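PDB 2YOC: pullulanase from Klebsiella oxytoca, which hydrolyses alpha-1,6-glucosidic linkages in pullulan and alpha-dextrins and is secreted through a type 2 secretion system. Local coordinates for residues D339-Y347 with E377-D386; H370-Y378 with D469-S477. One frame throughout, in Å; residues are numbered along the deposited sequence.

Interaction 1. Residues D339-Y347 with E377-D386; sequences DLKGAFYRY and EYSQVVDLND. With SO4 (sulfate ion), chain O.
F344 and Y345 pair antiparallel with Q380 and S379, adding strand 379-380 to the edge of strand 344-353 in the beta-sandwich sheet of the carbohydrate-binding module 48 region. Y345 and S379 form the hydrogen-bonded pair: Y345 N reaches S379 O at 2.8 Å and S379 N returns to Y345 O. V381 N to A343 O (2.8 Å) extends the ladder toward the type II turn L340-A343. At the other end, the R346 guanidinium lies flat on the Y378 ring, centres 4.0 Å apart and planes 14° apart. The bend at chi3 (-65°) turns the guanidinium over the ring, while R346 NH1 also donates to E377 O (3.2 Å) at the guanidinium edge. S379 CB covers one face of the Y345 ring, 3.7 Å from its centroid. K341 NZ and D386 OD2 form a salt bridge at 3.1 Å, its hydrogen bond weak in geometry. In the second shell, E363 pairs with R346 NE and D366 accepts from Y345 OH. Q380 OE1 bonds to S371, holding the amide so that Q380 NE2 donates to G342 O at 3.1 Å, with that oxygen 1° out of the amide plane, and to sulfate O1.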
ATOM      1  N   ASP B 339     -27.152 -65.940  11.847  1.00 70.50           N
ATOM      2  CA  ASP B 339     -26.130 -66.963  12.067  1.00 71.42           C
ATOM      3  C   ASP B 339     -24.776 -66.490  11.495  1.00 75.83           C
ATOM      4  O   ASP B 339     -23.727 -66.818  12.058  1.00 77.47           O
ATOM      5  CB  ASP B 339     -26.541 -68.307  11.439  1.00 75.40           C
ATOM      6  CG  ASP B 339     -27.559 -68.230  10.312  1.00 93.12           C
ATOM      7  OD1 ASP B 339     -27.185 -67.775   9.193  1.00 94.48           O
ATOM      8  OD2 ASP B 339     -28.729 -68.621  10.542  1.00100.93           O
ATOM      9  N   LEU B 340     -24.812 -65.655  10.439  1.00 69.10           N
ATOM     10  CA  LEU B 340     -23.623 -65.126   9.792  1.00 67.45           C
ATOM     11  C   LEU B 340     -22.811 -64.149  10.641  1.00 70.52           C
ATOM     12  O   LEU B 340     -21.724 -63.751  10.223  1.00 71.23           O
ATOM     13  CB  LEU B 340     -23.962 -64.552   8.407  1.00 67.16           C
ATOM     14  CG  LEU B 340     -24.614 -65.533   7.435  1.00 73.48           C
ATOM     15  CD1 LEU B 340     -25.332 -64.817   6.344  1.00 73.60           C
ATOM     16  CD2 LEU B 340     -23.611 -66.478   6.845  1.00 78.22           C
ATOM     17  N   LYS B 341     -23.288 -63.780  11.836  1.00 66.58           N
ATOM     18  CA  LYS B 341     -22.504 -62.874  12.696  1.00 65.81           C
ATOM     19  C   LYS B 341     -21.100 -63.476  12.922  1.00 74.40           C
ATOM     20  O   LYS B 341     -20.980 -64.590  13.458  1.00 75.86           O
ATOM     21  CB  LYS B 341     -23.217 -62.628  14.040  1.00 66.20           C
ATOM     22  CG  LYS B 341     -22.460 -61.786  15.060  1.00 57.07           C
ATOM     23  CD  LYS B 341     -23.135 -61.862  16.440  1.00 65.30           C
ATOM     24  CE  LYS B 341     -22.701 -60.804  17.442  1.00 70.32           C
ATOM     25  NZ  LYS B 341     -22.972 -61.249  18.849  1.00 84.13           N
ATOM     26  N   GLY B 342     -20.073 -62.759  12.450  1.00 71.59           N
ATOM     27  CA  GLY B 342     -18.682 -63.184  12.585  1.00 71.57           C
ATOM     28  C   GLY B 342     -18.099 -63.880  11.373  1.00 73.67           C
ATOM     29  O   GLY B 342     -16.885 -64.107  11.325  1.00 74.53           O
ATOM     30  N   ALA B 343     -18.937 -64.227  10.388  1.00 67.42           N
ATOM     31  CA  ALA B 343     -18.431 -64.869   9.176  1.00 67.67           C
ATOM     32  C   ALA B 343     -17.590 -63.892   8.347  1.00 70.19           C
ATOM     33  O   ALA B 343     -17.814 -62.663   8.363  1.00 68.16           O
ATOM     34  CB  ALA B 343     -19.571 -65.414   8.319  1.00 69.25           C
ATOM     35  N   PHE B 344     -16.605 -64.467   7.633  1.00 65.34           N
ATOM     36  CA  PHE B 344     -15.726 -63.731   6.751  1.00 62.65           C
ATOM     37  C   PHE B 344     -16.343 -63.715   5.373  1.00 65.07           C
ATOM     38  O   PHE B 344     -17.096 -64.624   5.023  1.00 65.49           O
ATOM     39  CB  PHE B 344     -14.316 -64.325   6.760  1.00 64.51           C
ATOM     40  CG  PHE B 344     -13.587 -64.091   8.060  1.00 64.54           C
ATOM     41  CD1 PHE B 344     -13.066 -62.837   8.369  1.00 65.71           C
ATOM     42  CD2 PHE B 344     -13.393 -65.128   8.961  1.00 66.97           C
ATOM     43  CE1 PHE B 344     -12.390 -62.624   9.569  1.00 66.54           C
ATOM     44  CE2 PHE B 344     -12.686 -64.924  10.145  1.00 69.10           C
ATOM     45  CZ  PHE B 344     -12.208 -63.669  10.451  1.00 66.41           C
ATOM     46  N   TYR B 345     -16.075 -62.665   4.606  1.00 60.35           N
ATOM     47  CA  TYR B 345     -16.654 -62.536   3.279  1.00 59.70           C
ATOM     48  C   TYR B 345     -15.877 -61.592   2.408  1.00 66.68           C
ATOM     49  O   TYR B 345     -15.116 -60.733   2.891  1.00 66.60           O
ATOM     50  CB  TYR B 345     -18.141 -62.075   3.363  1.00 57.84           C
ATOM     51  CG  TYR B 345     -18.327 -60.624   3.737  1.00 54.91           C
ATOM     52  CD1 TYR B 345     -18.175 -60.199   5.051  1.00 55.88           C
ATOM     53  CD2 TYR B 345     -18.685 -59.673   2.777  1.00 54.26           C
ATOM     54  CE1 TYR B 345     -18.350 -58.863   5.402  1.00 56.62           C
ATOM     55  CE2 TYR B 345     -18.841 -58.327   3.110  1.00 52.96           C
ATOM     56  CZ  TYR B 345     -18.662 -57.924   4.423  1.00 62.56           C
ATOM     57  OH  TYR B 345     -18.790 -56.595   4.764  1.00 62.19           O
ATOM     58  N   ARG B 346     -16.143 -61.716   1.111  1.00 63.47           N
ATOM     59  CA  ARG B 346     -15.652 -60.860   0.050  1.00 62.75           C
ATOM     60  C   ARG B 346     -16.724 -60.900  -1.029  1.00 67.23           C
ATOM     61  O   ARG B 346     -17.516 -61.845  -1.070  1.00 66.61           O
ATOM     62  CB  ARG B 346     -14.330 -61.400  -0.507  1.00 64.85           C
ATOM     63  CG  ARG B 346     -13.156 -61.268   0.444  1.00 70.77           C
ATOM     64  CD  ARG B 346     -11.852 -61.406  -0.270  1.00 89.06           C
ATOM     65  NE  ARG B 346     -11.680 -62.742  -0.832  1.00 94.23           N
ATOM     66  CZ  ARG B 346     -10.594 -63.480  -0.667  1.00 95.60           C
ATOM     67  NH1 ARG B 346      -9.580 -63.028   0.060  1.00 77.22           N
ATOM     68  NH2 ARG B 346     -10.503 -64.670  -1.242  1.00 77.79           N
ATOM     69  N   TYR B 347     -16.759 -59.890  -1.888  1.00 65.62           N
ATOM     70  CA  TYR B 347     -17.688 -59.838  -3.012  1.00 66.76           C
ATOM     71  C   TYR B 347     -16.939 -60.309  -4.214  1.00 70.58           C
ATOM     72  O   TYR B 347     -15.859 -59.792  -4.484  1.00 68.18           O
ATOM     73  CB  TYR B 347     -18.196 -58.402  -3.274  1.00 67.89           C
ATOM     74  CG  TYR B 347     -19.007 -57.840  -2.134  1.00 70.68           C
ATOM     75  CD1 TYR B 347     -20.173 -58.466  -1.709  1.00 73.70           C
ATOM     76  CD2 TYR B 347     -18.582 -56.708  -1.443  1.00 70.40           C
ATOM     77  CE1 TYR B 347     -20.904 -57.977  -0.634  1.00 74.07           C
ATOM     78  CE2 TYR B 347     -19.312 -56.203  -0.368  1.00 70.60           C
ATOM     79  CZ  TYR B 347     -20.484 -56.832   0.019  1.00 80.24           C
ATOM     80  OH  TYR B 347     -21.231 -56.354   1.062  1.00 83.87           O
ATOM     81  N   GLU B 377      -7.394 -59.030   4.490  1.00 75.06           N
ATOM     82  CA  GLU B 377      -7.617 -59.940   3.358  1.00 77.11           C
ATOM     83  C   GLU B 377      -9.087 -60.252   3.136  1.00 83.13           C
ATOM     84  O   GLU B 377      -9.499 -60.443   1.984  1.00 83.76           O
ATOM     85  CB  GLU B 377      -6.837 -61.246   3.516  1.00 79.82           C
ATOM     86  CG  GLU B 377      -5.330 -61.076   3.529  1.00 92.21           C
ATOM     87  CD  GLU B 377      -4.563 -62.354   3.807  1.00115.17           C
ATOM     88  OE1 GLU B 377      -5.194 -63.342   4.253  1.00121.44           O
ATOM     89  OE2 GLU B 377      -3.329 -62.363   3.593  1.00102.08           O
ATOM     90  N   TYR B 378      -9.865 -60.355   4.237  1.00 79.22           N
ATOM     91  CA  TYR B 378     -11.300 -60.657   4.203  1.00 78.44           C
ATOM     92  C   TYR B 378     -12.055 -59.702   5.110  1.00 78.28           C
ATOM     93  O   TYR B 378     -11.592 -59.384   6.217  1.00 76.40           O
ATOM     94  CB  TYR B 378     -11.596 -62.096   4.674  1.00 81.67           C
ATOM     95  CG  TYR B 378     -10.888 -63.198   3.918  1.00 87.53           C
ATOM     96  CD1 TYR B 378      -9.575 -63.549   4.226  1.00 90.21           C
ATOM     97  CD2 TYR B 378     -11.562 -63.963   2.970  1.00 90.61           C
ATOM     98  CE1 TYR B 378      -8.925 -64.580   3.551  1.00 93.32           C
ATOM     99  CE2 TYR B 378     -10.942 -65.035   2.329  1.00 93.79           C
ATOM    100  CZ  TYR B 378      -9.617 -65.334   2.611  1.00104.52           C
ATOM    101  OH  TYR B 378      -8.985 -66.368   1.948  1.00108.63           O
ATOM    102  N   SER B 379     -13.254 -59.287   4.666  1.00 73.20           N
ATOM    103  CA  SER B 379     -14.138 -58.465   5.496  1.00 70.44           C
ATOM    104  C   SER B 379     -14.838 -59.446   6.485  1.00 73.59           C
ATOM    105  O   SER B 379     -14.959 -60.641   6.191  1.00 76.13           O
ATOM    106  CB  SER B 379     -15.181 -57.760   4.638  1.00 70.41           C
ATOM    107  OG  SER B 379     -14.631 -56.992   3.588  1.00 75.93           O
ATOM    108  N   GLN B 380     -15.258 -58.954   7.648  1.00 66.09           N
ATOM    109  CA  GLN B 380     -15.975 -59.754   8.627  1.00 65.76           C
ATOM    110  C   GLN B 380     -17.354 -59.151   8.907  1.00 69.50           C
ATOM    111  O   GLN B 380     -17.473 -57.932   9.020  1.00 68.45           O
ATOM    112  CB  GLN B 380     -15.180 -59.819   9.932  1.00 66.56           C
ATOM    113  CG  GLN B 380     -15.535 -61.040  10.773  1.00 67.72           C
ATOM    114  CD  GLN B 380     -14.894 -61.025  12.135  1.00 69.19           C
ATOM    115  OE1 GLN B 380     -14.239 -60.054  12.547  1.00 52.21           O
ATOM    116  NE2 GLN B 380     -15.118 -62.086  12.884  1.00 56.25           N
ATOM    117  N   VAL B 381     -18.389 -59.994   9.036  1.00 66.98           N
ATOM    118  CA  VAL B 381     -19.738 -59.550   9.408  1.00 65.54           C
ATOM    119  C   VAL B 381     -19.648 -59.211  10.898  1.00 68.83           C
ATOM    120  O   VAL B 381     -19.214 -60.046  11.689  1.00 69.55           O
ATOM    121  CB  VAL B 381     -20.842 -60.618   9.141  1.00 69.68           C
ATOM    122  CG1 VAL B 381     -22.166 -60.198   9.770  1.00 68.82           C
ATOM    123  CG2 VAL B 381     -21.015 -60.886   7.652  1.00 69.62           C
ATOM    124  N   VAL B 382     -20.035 -57.981  11.267  1.00 65.10           N
ATOM    125  CA  VAL B 382     -19.977 -57.509  12.645  1.00 64.16           C
ATOM    126  C   VAL B 382     -21.166 -56.647  13.065  1.00 68.01           C
ATOM    127  O   VAL B 382     -21.851 -56.056  12.229  1.00 66.71           O
ATOM    128  CB  VAL B 382     -18.620 -56.821  12.928  1.00 67.72           C
ATOM    129  CG1 VAL B 382     -18.639 -55.338  12.561  1.00 65.94           C
ATOM    130  CG2 VAL B 382     -18.196 -57.012  14.374  1.00 67.82           C
ATOM    131  N   ASP B 383     -21.391 -56.580  14.388  1.00 66.52           N
ATOM    132  CA  ASP B 383     -22.415 -55.761  15.035  1.00 65.59           C
ATOM    133  C   ASP B 383     -21.717 -54.890  16.082  1.00 66.73           C
ATOM    134  O   ASP B 383     -21.542 -55.321  17.232  1.00 66.06           O
ATOM    135  CB  ASP B 383     -23.502 -56.643  15.670  1.00 68.12           C
ATOM    136  CG  ASP B 383     -24.512 -55.847  16.454  1.00 80.53           C
ATOM    137  OD1 ASP B 383     -25.202 -54.994  15.837  1.00 79.74           O
ATOM    138  OD2 ASP B 383     -24.559 -56.015  17.704  1.00 89.21           O
ATOM    139  N   LEU B 384     -21.298 -53.669  15.680  1.00 59.59           N
ATOM    140  CA  LEU B 384     -20.584 -52.772  16.597  1.00 56.74           C
ATOM    141  C   LEU B 384     -21.339 -52.475  17.888  1.00 59.42           C
ATOM    142  O   LEU B 384     -20.727 -52.076  18.881  1.00 60.77           O
ATOM    143  CB  LEU B 384     -20.111 -51.487  15.905  1.00 55.09           C
ATOM    144  CG  LEU B 384     -19.206 -51.645  14.685  1.00 58.78           C
ATOM    145  CD1 LEU B 384     -18.942 -50.331  14.064  1.00 57.12           C
ATOM    146  CD2 LEU B 384     -17.884 -52.260  15.047  1.00 61.75           C
ATOM    147  N   ASN B 385     -22.649 -52.746  17.901  1.00 54.42           N
ATOM    148  CA  ASN B 385     -23.459 -52.506  19.091  1.00 54.27           C
ATOM    149  C   ASN B 385     -23.425 -53.606  20.164  1.00 56.94           C
ATOM    150  O   ASN B 385     -24.013 -53.446  21.231  1.00 55.39           O
ATOM    151  CB  ASN B 385     -24.862 -52.022  18.711  1.00 54.41           C
ATOM    152  CG  ASN B 385     -24.823 -50.558  18.324  1.00 73.92           C
ATOM    153  OD1 ASN B 385     -24.375 -49.688  19.094  1.00 60.83           O
ATOM    154  ND2 ASN B 385     -25.167 -50.271  17.081  1.00 66.59           N
ATOM    155  N   ASP B 386     -22.687 -54.695  19.882  1.00 54.08           N
ATOM    156  CA  ASP B 386     -22.531 -55.875  20.734  1.00 54.49           C
ATOM    157  C   ASP B 386     -21.730 -55.574  22.008  1.00 59.04           C
ATOM    158  O   ASP B 386     -20.617 -55.057  21.945  1.00 59.52           O
ATOM    159  CB  ASP B 386     -21.907 -57.027  19.907  1.00 56.58           C
ATOM    160  CG  ASP B 386     -21.707 -58.365  20.588  1.00 61.96           C
ATOM    161  OD1 ASP B 386     -22.289 -58.577  21.666  1.00 58.73           O
ATOM    162  OD2 ASP B 386     -20.979 -59.213  20.022  1.00 73.13           O
TER
HETATM  163  S   SO4 O2079     -14.027 -63.027  16.745  1.00106.81           S
HETATM  164  O1  SO4 O2079     -13.346 -62.863  15.438  1.00111.91           O
HETATM  165  O2  SO4 O2079     -15.288 -62.262  16.734  1.00111.07           O
HETATM  166  O3  SO4 O2079     -13.169 -62.483  17.834  1.00111.15           O
HETATM  167  O4  SO4 O2079     -14.313 -64.455  17.004  1.00112.94           O

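Interaction 2. Residues H370-Y378 with D469-S477. With CA (calcium ion), chain K.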
ATOM      1  N   HIS B 370     -16.608 -53.201   8.481  1.00 62.72           N
ATOM      2  CA  HIS B 370     -16.496 -52.610   9.823  1.00 61.11           C
ATOM      3  C   HIS B 370     -15.588 -53.421  10.731  1.00 63.54           C
ATOM      4  O   HIS B 370     -15.217 -52.936  11.798  1.00 63.29           O
ATOM      5  CB  HIS B 370     -17.873 -52.325  10.463  1.00 61.26           C
ATOM      6  CG  HIS B 370     -18.667 -51.267   9.764  1.00 64.01           C
ATOM      7  ND1 HIS B 370     -18.062 -50.136   9.238  1.00 65.39           N
ATOM      8  CD2 HIS B 370     -20.001 -51.197   9.535  1.00 66.12           C
ATOM      9  CE1 HIS B 370     -19.041 -49.438   8.674  1.00 64.86           C
ATOM     10  NE2 HIS B 370     -20.228 -50.031   8.837  1.00 65.32           N
ATOM     11  N   SER B 371     -15.236 -54.639  10.295  1.00 60.05           N
ATOM     12  CA  SER B 371     -14.319 -55.591  10.932  1.00 60.78           C
ATOM     13  C   SER B 371     -13.615 -56.372   9.805  1.00 67.45           C
ATOM     14  O   SER B 371     -14.227 -56.582   8.757  1.00 68.56           O
ATOM     15  CB  SER B 371     -15.076 -56.555  11.845  1.00 63.75           C
ATOM     16  OG  SER B 371     -14.228 -57.424  12.585  1.00 67.81           O
ATOM     17  N   LEU B 372     -12.337 -56.782  10.007  1.00 63.87           N
ATOM     18  CA  LEU B 372     -11.544 -57.531   9.010  1.00 64.31           C
ATOM     19  C   LEU B 372     -10.729 -58.695   9.609  1.00 69.61           C
ATOM     20  O   LEU B 372     -10.593 -58.790  10.829  1.00 69.89           O
ATOM     21  CB  LEU B 372     -10.560 -56.590   8.293  1.00 63.58           C
ATOM     22  CG  LEU B 372     -11.054 -55.278   7.686  1.00 66.30           C
ATOM     23  CD1 LEU B 372     -10.000 -54.207   7.846  1.00 64.58           C
ATOM     24  CD2 LEU B 372     -11.384 -55.450   6.204  1.00 69.82           C
ATOM     25  N   SER B 373     -10.140 -59.553   8.737  1.00 67.32           N
ATOM     26  CA  SER B 373      -9.207 -60.640   9.100  1.00 67.86           C
ATOM     27  C   SER B 373      -7.788 -59.998   9.148  1.00 74.82           C
ATOM     28  O   SER B 373      -7.666 -58.795   8.881  1.00 73.74           O
ATOM     29  CB  SER B 373      -9.233 -61.724   8.028  1.00 68.46           C
ATOM     30  OG  SER B 373      -8.710 -61.226   6.808  1.00 65.09           O
ATOM     31  N   THR B 374      -6.722 -60.782   9.455  1.00 73.09           N
ATOM     32  CA  THR B 374      -5.344 -60.255   9.498  1.00 72.16           C
ATOM     33  C   THR B 374      -4.933 -59.745   8.110  1.00 75.11           C
ATOM     34  O   THR B 374      -5.196 -60.414   7.102  1.00 74.59           O
ATOM     35  CB  THR B 374      -4.369 -61.307  10.059  1.00 81.54           C
ATOM     36  OG1 THR B 374      -4.833 -61.739  11.330  1.00 81.45           O
ATOM     37  CG2 THR B 374      -2.939 -60.789  10.197  1.00 80.78           C
ATOM     38  N   ASN B 375      -4.317 -58.545   8.078  1.00 71.31           N
ATOM     39  CA  ASN B 375      -3.845 -57.839   6.882  1.00 72.10           C
ATOM     40  C   ASN B 375      -4.968 -57.467   5.874  1.00 79.37           C
ATOM     41  O   ASN B 375      -4.718 -57.261   4.671  1.00 79.54           O
ATOM     42  CB  ASN B 375      -2.595 -58.492   6.252  1.00 73.89           C
ATOM     43  CG  ASN B 375      -1.564 -57.513   5.698  1.00 86.24           C
ATOM     44  OD1 ASN B 375      -1.333 -56.423   6.236  1.00 81.11           O
ATOM     45  ND2 ASN B 375      -0.921 -57.884   4.603  1.00 71.75           N
ATOM     46  N   SER B 376      -6.219 -57.354   6.414  1.00 75.44           N
ATOM     47  CA  SER B 376      -7.432 -56.920   5.727  1.00 73.20           C
ATOM     48  C   SER B 376      -7.772 -57.742   4.479  1.00 75.40           C
ATOM     49  O   SER B 376      -8.388 -57.231   3.541  1.00 73.20           O
ATOM     50  CB  SER B 376      -7.340 -55.424   5.429  1.00 75.04           C
ATOM     51  OG  SER B 376      -6.704 -54.739   6.502  1.00 81.26           O
ATOM     52  N   GLU B 377      -7.394 -59.030   4.490  1.00 75.06           N
ATOM     53  CA  GLU B 377      -7.617 -59.940   3.358  1.00 77.11           C
ATOM     54  C   GLU B 377      -9.087 -60.252   3.136  1.00 83.13           C
ATOM     55  O   GLU B 377      -9.499 -60.443   1.984  1.00 83.76           O
ATOM     56  CB  GLU B 377      -6.837 -61.246   3.516  1.00 79.82           C
ATOM     57  CG  GLU B 377      -5.330 -61.076   3.529  1.00 92.21           C
ATOM     58  CD  GLU B 377      -4.563 -62.354   3.807  1.00115.17           C
ATOM     59  OE1 GLU B 377      -5.194 -63.342   4.253  1.00121.44           O
ATOM     60  OE2 GLU B 377      -3.329 -62.363   3.593  1.00102.08           O
ATOM     61  N   TYR B 378      -9.865 -60.355   4.237  1.00 79.22           N
ATOM     62  CA  TYR B 378     -11.300 -60.657   4.203  1.00 78.44           C
ATOM     63  C   TYR B 378     -12.055 -59.702   5.110  1.00 78.28           C
ATOM     64  O   TYR B 378     -11.592 -59.384   6.217  1.00 76.40           O
ATOM     65  CB  TYR B 378     -11.596 -62.096   4.674  1.00 81.67           C
ATOM     66  CG  TYR B 378     -10.888 -63.198   3.918  1.00 87.53           C
ATOM     67  CD1 TYR B 378      -9.575 -63.549   4.226  1.00 90.21           C
ATOM     68  CD2 TYR B 378     -11.562 -63.963   2.970  1.00 90.61           C
ATOM     69  CE1 TYR B 378      -8.925 -64.580   3.551  1.00 93.32           C
ATOM     70  CE2 TYR B 378     -10.942 -65.035   2.329  1.00 93.79           C
ATOM     71  CZ  TYR B 378      -9.617 -65.334   2.611  1.00104.52           C
ATOM     72  OH  TYR B 378      -8.985 -66.368   1.948  1.00108.63           O
ATOM     73  N   ASP B 469      -7.931 -48.395   9.130  1.00 66.33           N
ATOM     74  CA  ASP B 469      -7.131 -49.443   8.510  1.00 67.08           C
ATOM     75  C   ASP B 469      -6.085 -48.989   7.464  1.00 69.59           C
ATOM     76  O   ASP B 469      -6.416 -48.746   6.299  1.00 67.13           O
ATOM     77  CB  ASP B 469      -7.978 -50.648   8.072  1.00 69.47           C
ATOM     78  CG  ASP B 469      -7.174 -51.717   7.365  1.00 76.54           C
ATOM     79  OD1 ASP B 469      -6.061 -52.051   7.857  1.00 75.61           O
ATOM     80  OD2 ASP B 469      -7.651 -52.223   6.322  1.00 82.76           O
ATOM     81  N   LEU B 470      -4.807 -48.890   7.908  1.00 68.19           N
ATOM     82  CA  LEU B 470      -3.701 -48.518   7.021  1.00 68.42           C
ATOM     83  C   LEU B 470      -3.236 -49.719   6.279  1.00 74.58           C
ATOM     84  O   LEU B 470      -3.451 -50.845   6.726  1.00 75.96           O
ATOM     85  CB  LEU B 470      -2.526 -47.793   7.702  1.00 68.36           C
ATOM     86  CG  LEU B 470      -2.235 -48.128   9.152  1.00 73.57           C
ATOM     87  CD1 LEU B 470      -0.758 -48.313   9.391  1.00 74.81           C
ATOM     88  CD2 LEU B 470      -2.799 -47.067  10.077  1.00 75.11           C
ATOM     89  N   ALA B 471      -2.649 -49.484   5.119  1.00 71.85           N
ATOM     90  CA  ALA B 471      -2.163 -50.507   4.214  1.00 73.51           C
ATOM     91  C   ALA B 471      -0.683 -50.848   4.419  1.00 79.73           C
ATOM     92  O   ALA B 471      -0.287 -52.001   4.237  1.00 81.12           O
ATOM     93  CB  ALA B 471      -2.394 -50.041   2.779  1.00 74.21           C
ATOM     94  N   THR B 472       0.112 -49.845   4.820  1.00 76.14           N
ATOM     95  CA  THR B 472       1.578 -49.826   4.934  1.00 75.89           C
ATOM     96  C   THR B 472       2.297 -50.533   6.112  1.00 79.55           C
ATOM     97  O   THR B 472       3.479 -50.249   6.364  1.00 80.35           O
ATOM     98  CB  THR B 472       2.083 -48.417   4.637  1.00 81.14           C
ATOM     99  OG1 THR B 472       1.309 -47.466   5.388  1.00 79.30           O
ATOM    100  CG2 THR B 472       2.004 -48.095   3.157  1.00 76.64           C
ATOM    101  N   VAL B 473       1.630 -51.468   6.794  1.00 73.94           N
ATOM    102  CA  VAL B 473       2.275 -52.281   7.829  1.00 73.56           C
ATOM    103  C   VAL B 473       1.692 -53.687   7.696  1.00 81.77           C
ATOM    104  O   VAL B 473       0.465 -53.841   7.694  1.00 83.76           O
ATOM    105  CB  VAL B 473       2.192 -51.726   9.279  1.00 75.37           C
ATOM    106  CG1 VAL B 473       2.646 -52.756  10.312  1.00 75.35           C
ATOM    107  CG2 VAL B 473       2.993 -50.442   9.440  1.00 74.39           C
ATOM    108  N   ASN B 474       2.566 -54.709   7.559  1.00 78.01           N
ATOM    109  CA  ASN B 474       2.117 -56.086   7.468  1.00 78.03           C
ATOM    110  C   ASN B 474       1.609 -56.498   8.840  1.00 81.14           C
ATOM    111  O   ASN B 474       2.348 -56.401   9.833  1.00 82.17           O
ATOM    112  CB  ASN B 474       3.241 -56.997   7.000  1.00 82.07           C
ATOM    113  CG  ASN B 474       2.765 -58.341   6.488  1.00103.49           C
ATOM    114  OD1 ASN B 474       1.996 -59.052   7.129  1.00 96.55           O
ATOM    115  ND2 ASN B 474       3.230 -58.730   5.322  1.00 95.89           N
ATOM    116  N   GLU B 475       0.322 -56.897   8.898  1.00 75.81           N
ATOM    117  CA  GLU B 475      -0.365 -57.292  10.138  1.00 75.04           C
ATOM    118  C   GLU B 475      -0.007 -58.695  10.584  1.00 79.53           C
ATOM    119  O   GLU B 475      -0.348 -59.088  11.700  1.00 80.18           O
ATOM    120  CB  GLU B 475      -1.893 -57.085  10.056  1.00 75.43           C
ATOM    121  CG  GLU B 475      -2.305 -55.680   9.654  1.00 76.73           C
ATOM    122  CD  GLU B 475      -3.722 -55.276   9.979  1.00 89.34           C
ATOM    123  OE1 GLU B 475      -4.675 -56.026   9.668  1.00 93.92           O
ATOM    124  OE2 GLU B 475      -3.881 -54.136  10.458  1.00 82.43           O
ATOM    125  N   PHE B 476       0.708 -59.439   9.730  1.00 76.79           N
ATOM    126  CA  PHE B 476       1.221 -60.769  10.064  1.00 78.54           C
ATOM    127  C   PHE B 476       2.512 -60.536  10.836  1.00 85.41           C
ATOM    128  O   PHE B 476       3.431 -59.887  10.314  1.00 86.67           O
ATOM    129  CB  PHE B 476       1.468 -61.609   8.796  1.00 80.67           C
ATOM    130  CG  PHE B 476       0.195 -61.988   8.072  1.00 81.14           C
ATOM    131  CD1 PHE B 476      -0.642 -62.978   8.576  1.00 84.04           C
ATOM    132  CD2 PHE B 476      -0.173 -61.349   6.890  1.00 81.66           C
ATOM    133  CE1 PHE B 476      -1.821 -63.332   7.903  1.00 84.75           C
ATOM    134  CE2 PHE B 476      -1.348 -61.713   6.213  1.00 83.96           C
ATOM    135  CZ  PHE B 476      -2.165 -62.697   6.727  1.00 82.70           C
ATOM    136  N   SER B 477       2.544 -60.976  12.103  1.00 81.69           N
ATOM    137  CA  SER B 477       3.678 -60.754  13.004  1.00 82.38           C
ATOM    138  C   SER B 477       5.011 -61.225  12.397  1.00 90.09           C
ATOM    139  O   SER B 477       5.986 -60.468  12.331  1.00 89.39           O
ATOM    140  CB  SER B 477       3.422 -61.404  14.367  1.00 86.44           C
ATOM    141  OG  SER B 477       3.614 -62.815  14.375  1.00 95.05           O
TER
HETATM  142 CA    CA K2075      -3.895 -52.815   8.031  1.00 58.04          CA
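The F476 ring carries T374 CG2 over one face, the methyl 3.8 Å from the centroid and 20° off the normal, while E377 OE2 approaches the ring edge, 3.3 Å from F476 CE2. N375 CB comes in obliquely beside them. The amides of N375 and N474 lie stacked, planes 7° apart, without a bond between them: N375 OD1 instead accepts from E475 N at 3.2 Å, the donor standing 65° out of the carbonyl plane, and N474 OD1 takes F476 N on an in-plane lone pair, closing an Asx turn that holds the backbone N of F476. N375 and S376 both have positive phi, which curls the loop and brings N375 N and S376 OG to the two carboxylates. N375 N donates weakly to E475 OE1, and S376 OG gives a hydrogen bond to D469 OD2 (2.7 Å) on the syn side but tilted out of the carboxylate plane. These two carboxylates are calcium ligands through their other oxygens, D469 OD1 at 2.3 Å and E475 OE2 at 2.8 Å from the ion; L470 O and E556 are also ligands. Loop 373-377 is thus a second shell to the metal site, and H551 shares D469 OD2 with S376. The contact is buried: L372 packs on R568 of helix 567-582, D469, within strand 468-470, is backbone-bonded to F550, and the weakly bonded strand 371-372 lies beside strand 379-380.

In the fold
The centres of interactions 1 and 2 lie 14 Å apart, and both include E377 and Y378. Along the chain their segments alternate, 339-347, 370-378, 377-386 and 469-477, so the middle two form a continuous run that turns back on itself. Strands 371-372 and 379-380 are neighbours in the antiparallel sheet that also holds strand 344-353. The contacts meet directly where Q380 OE1 lies 2.6 Å from S371 OG, a probable hydrogen bond, and where F344 CE1 packs 3.6 Å from S373 CB. Interaction 1 therefore belongs to the sheet of the module, whereas interaction 2 carries its last turn to a calcium-bound loop following barrel strand 461-464, which joins the module to the (beta/alpha)8 barrel, the catalytic domain as in related glycoside hydrolases.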